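Local coordinates for ribonucleoside triphosphate reductase (Lactobacillus leichmannii, PDB 1L1L), which catalyses the reduction of ribonucleoside triphosphates to 2'-deoxyribonucleoside triphosphates, using a vitamin B12 cofactor as a class II, allosterically regulated monomer, at residues P276-L288 / D300-A314. Numbering follows the deposited sequence.
Sequences PLISMLLDVNEVL and DAADICNLIGKAVVA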
# COMPACT_ATOMS: atom_id res chain seq x y z
N PRO A 276 11.53 10.54 17.87
CA PRO A 276 11.55 10.64 16.40
C PRO A 276 10.99 11.96 15.89
O PRO A 276 11.42 12.46 14.85
CB PRO A 276 10.73 9.43 15.95
CG PRO A 276 9.82 9.17 17.13
CD PRO A 276 10.75 9.37 18.30
N LEU A 277 10.03 12.52 16.63
CA LEU A 277 9.44 13.80 16.23
C LEU A 277 10.44 14.94 16.39
O LEU A 277 10.47 15.87 15.59
CB LEU A 277 8.20 14.10 17.08
CG LEU A 277 7.53 15.46 16.81
CD1 LEU A 277 7.06 15.51 15.36
CD2 LEU A 277 6.37 15.68 17.77
N ILE A 278 11.26 14.87 17.44
CA ILE A 278 12.26 15.90 17.71
C ILE A 278 13.24 15.99 16.53
O ILE A 278 13.40 17.05 15.93
CB ILE A 278 13.01 15.60 19.02
CG1 ILE A 278 12.05 15.78 20.20
CG2 ILE A 278 14.23 16.51 19.18
CD1 ILE A 278 12.50 15.14 21.48
N SER A 279 13.86 14.87 16.21
CA SER A 279 14.81 14.79 15.10
C SER A 279 14.19 15.31 13.80
O SER A 279 14.79 16.11 13.07
CB SER A 279 15.26 13.35 14.89
OG SER A 279 15.71 12.78 16.11
N MET A 280 12.97 14.85 13.52
CA MET A 280 12.28 15.26 12.31
C MET A 280 12.11 16.77 12.24
O MET A 280 12.34 17.38 11.19
CB MET A 280 10.90 14.60 12.24
CG MET A 280 10.14 14.87 10.95
SD MET A 280 8.34 14.71 11.19
CE MET A 280 7.90 16.43 11.41
N LEU A 281 11.70 17.39 13.34
CA LEU A 281 11.51 18.84 13.36
C LEU A 281 12.84 19.57 13.20
O LEU A 281 12.91 20.61 12.54
CB LEU A 281 10.84 19.27 14.66
CG LEU A 281 9.38 18.84 14.81
CD1 LEU A 281 8.95 19.00 16.27
CD2 LEU A 281 8.49 19.65 13.87
N LEU A 282 13.88 19.03 13.82
CA LEU A 282 15.21 19.65 13.73
C LEU A 282 15.76 19.54 12.32
O LEU A 282 16.22 20.53 11.74
CB LEU A 282 16.17 19.00 14.72
CG LEU A 282 15.82 19.24 16.20
CD1 LEU A 282 16.80 18.50 17.08
CD2 LEU A 282 15.81 20.74 16.50
N ASP A 283 15.70 18.33 11.75
CA ASP A 283 16.19 18.12 10.40
C ASP A 283 15.36 18.84 9.34
O ASP A 283 15.90 19.35 8.35
CB ASP A 283 16.26 16.62 10.11
CG ASP A 283 17.33 15.92 10.94
OD1 ASP A 283 18.29 16.60 11.38
OD2 ASP A 283 17.23 14.70 11.14
N VAL A 284 14.04 18.89 9.54
CA VAL A 284 13.15 19.57 8.61
C VAL A 284 13.41 21.08 8.65
O VAL A 284 13.22 21.80 7.65
CB VAL A 284 11.66 19.29 8.98
CG1 VAL A 284 10.74 20.28 8.31
CG2 VAL A 284 11.30 17.88 8.54
N ASN A 285 13.85 21.56 9.80
CA ASN A 285 14.13 22.98 9.93
C ASN A 285 15.44 23.29 9.20
O ASN A 285 15.55 24.32 8.53
CB ASN A 285 14.21 23.36 11.42
CG ASN A 285 14.12 24.85 11.65
OD1 ASN A 285 13.29 25.55 11.05
ND2 ASN A 285 14.98 25.35 12.53
N GLU A 286 16.41 22.40 9.31
CA GLU A 286 17.69 22.61 8.63
C GLU A 286 17.48 22.73 7.12
O GLU A 286 17.94 23.69 6.50
CB GLU A 286 18.66 21.46 8.92
CG GLU A 286 19.17 21.44 10.34
CD GLU A 286 20.26 20.41 10.56
OE1 GLU A 286 19.96 19.20 10.44
OE2 GLU A 286 21.41 20.81 10.84
N VAL A 287 16.79 21.75 6.53
CA VAL A 287 16.53 21.78 5.10
C VAL A 287 15.92 23.12 4.70
O VAL A 287 16.26 23.69 3.67
CB VAL A 287 15.56 20.66 4.66
CG1 VAL A 287 15.19 20.83 3.20
CG2 VAL A 287 16.20 19.30 4.90
N LEU A 288 15.01 23.61 5.53
CA LEU A 288 14.36 24.88 5.24
C LEU A 288 15.31 26.06 5.47
O LEU A 288 15.40 26.96 4.63
CB LEU A 288 13.11 25.05 6.10
CG LEU A 288 11.93 24.13 5.76
CD1 LEU A 288 10.88 24.18 6.87
CD2 LEU A 288 11.32 24.55 4.43
N ASP A 300 14.84 19.13 -1.88
CA ASP A 300 14.49 19.65 -0.55
C ASP A 300 13.07 19.21 -0.20
O ASP A 300 12.82 18.77 0.92
CB ASP A 300 14.56 21.18 -0.53
CG ASP A 300 15.95 21.70 -0.79
OD1 ASP A 300 16.92 21.13 -0.24
OD2 ASP A 300 16.07 22.69 -1.55
N ALA A 301 12.15 19.36 -1.14
CA ALA A 301 10.76 18.98 -0.91
C ALA A 301 10.66 17.48 -0.59
O ALA A 301 9.94 17.08 0.34
CB ALA A 301 9.91 19.32 -2.11
N ALA A 302 11.37 16.66 -1.37
CA ALA A 302 11.36 15.21 -1.15
C ALA A 302 12.07 14.86 0.16
O ALA A 302 11.67 13.93 0.86
CB ALA A 302 12.03 14.49 -2.33
N ASP A 303 13.14 15.58 0.50
CA ASP A 303 13.84 15.30 1.76
C ASP A 303 12.90 15.53 2.96
O ASP A 303 12.89 14.75 3.90
CB ASP A 303 15.08 16.21 1.92
CG ASP A 303 16.34 15.61 1.30
OD1 ASP A 303 16.44 14.37 1.21
OD2 ASP A 303 17.24 16.41 0.92
N ILE A 304 12.12 16.61 2.92
CA ILE A 304 11.21 16.89 4.02
C ILE A 304 10.20 15.74 4.12
O ILE A 304 9.96 15.22 5.20
CB ILE A 304 10.50 18.24 3.81
CG1 ILE A 304 11.50 19.39 4.05
CG2 ILE A 304 9.32 18.39 4.76
CD1 ILE A 304 10.95 20.76 3.69
N CYS A 305 9.63 15.33 2.98
CA CYS A 305 8.66 14.23 2.98
C CYS A 305 9.31 12.96 3.52
O CYS A 305 8.68 12.19 4.26
CB CYS A 305 8.14 13.97 1.57
SG CYS A 305 7.05 15.23 0.98
N ASN A 306 10.56 12.73 3.14
CA ASN A 306 11.29 11.56 3.60
C ASN A 306 11.53 11.61 5.10
O ASN A 306 11.43 10.59 5.78
CB ASN A 306 12.65 11.44 2.90
CG ASN A 306 12.53 11.12 1.41
OD1 ASN A 306 13.55 10.96 0.73
ND2 ASN A 306 11.28 11.04 0.90
N LEU A 307 11.89 12.79 5.61
CA LEU A 307 12.16 12.97 7.04
C LEU A 307 10.89 12.68 7.84
O LEU A 307 10.95 12.10 8.93
CB LEU A 307 12.63 14.40 7.32
CG LEU A 307 14.05 14.74 6.84
CD1 LEU A 307 14.32 16.25 6.98
CD2 LEU A 307 15.05 13.93 7.64
N ILE A 308 9.77 13.09 7.28
CA ILE A 308 8.47 12.86 7.91
C ILE A 308 8.20 11.35 7.95
O ILE A 308 7.90 10.77 9.01
CB ILE A 308 7.35 13.59 7.12
CG1 ILE A 308 7.55 15.11 7.24
CG2 ILE A 308 5.96 13.18 7.64
CD1 ILE A 308 6.57 15.95 6.44
N GLY A 309 8.33 10.70 6.79
CA GLY A 309 8.09 9.27 6.71
C GLY A 309 8.99 8.54 7.68
O GLY A 309 8.58 7.59 8.34
N LYS A 310 10.24 9.00 7.78
CA LYS A 310 11.18 8.38 8.70
C LYS A 310 10.70 8.49 10.16
O LYS A 310 10.86 7.56 10.95
CB LYS A 310 12.55 9.06 8.58
CG LYS A 310 13.57 8.53 9.57
CD LYS A 310 14.79 9.42 9.63
CE LYS A 310 15.86 8.79 10.51
NZ LYS A 310 17.01 9.72 10.68
N ALA A 311 10.12 9.62 10.51
CA ALA A 311 9.66 9.83 11.89
C ALA A 311 8.48 8.90 12.25
O ALA A 311 8.31 8.52 13.41
CB ALA A 311 9.27 11.28 12.10
N VAL A 312 7.69 8.56 11.24
CA VAL A 312 6.54 7.69 11.45
C VAL A 312 7.01 6.26 11.63
O VAL A 312 6.54 5.55 12.52
CB VAL A 312 5.58 7.75 10.27
CG1 VAL A 312 4.49 6.71 10.45
CG2 VAL A 312 4.98 9.14 10.17
N VAL A 313 7.93 5.82 10.77
CA VAL A 313 8.49 4.47 10.87
C VAL A 313 9.14 4.35 12.25
O VAL A 313 9.22 3.26 12.82
CB VAL A 313 9.56 4.24 9.79
CG1 VAL A 313 10.33 2.95 10.06
CG2 VAL A 313 8.91 4.21 8.42
N ALA A 314 9.61 5.49 12.75
CA ALA A 314 10.27 5.57 14.05
C ALA A 314 11.40 4.55 14.17
O ALA A 314 12.25 4.43 13.28
CB ALA A 314 9.26 5.39 15.18
O HOH W 1 15.75 12.71 11.18
O HOH W 2 18.44 22.35 2.22
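Met280, Leu307 and Val287 carry the tight part of this contact. Met280 runs across the methyl of Ala311, with CG anti to its backbone N (chi1 -175°). The chain then bends, and Met280 SD lies 3.7 Å from Ala311 CB and 3.8 Å from Ile308 CA. Met280 CG also sits 3.5 Å from Leu307 O. Leu307 points the other way, into helix 276-288. Leu307 CD1 presses on the backbone between Asp283 and Val284, 3.7 Å from Val284 N. Both Leu307 methyls touch Asp283 CB, the two side chains crossing at about a right angle. The side chains of Val284 and Leu307 slide past each other in opposite directions. Val287 CG1 packs on Asp300 CB at 3.8 Å and on Ile304 CG1. Leu288 CD2 meets Ile304 CD1 at 3.9 Å. The two segments form an antiparallel helical hairpin, their axes 8.8 Å apart at 173°. Helix 276-288 lies in the family's insertion domain, found in B12-dependent ribonucleotide reductases. On helix 300-313, Asp303 OD1 forms a salt bridge with Arg347 and a hydrogen bond with His346. At the edge of the Val287 packing, a water donates to Val287 O and Asp300 OD1. Asp300 OD2 is salt-bridged to Lys291. The solvent side is looser. Asp283 OD2 and Lys310 NZ stay 5.0 Å apart, and another water joins these opposite charges. The contact also thins out where Pro276 CG reaches Ala314 CB, just past the helix end.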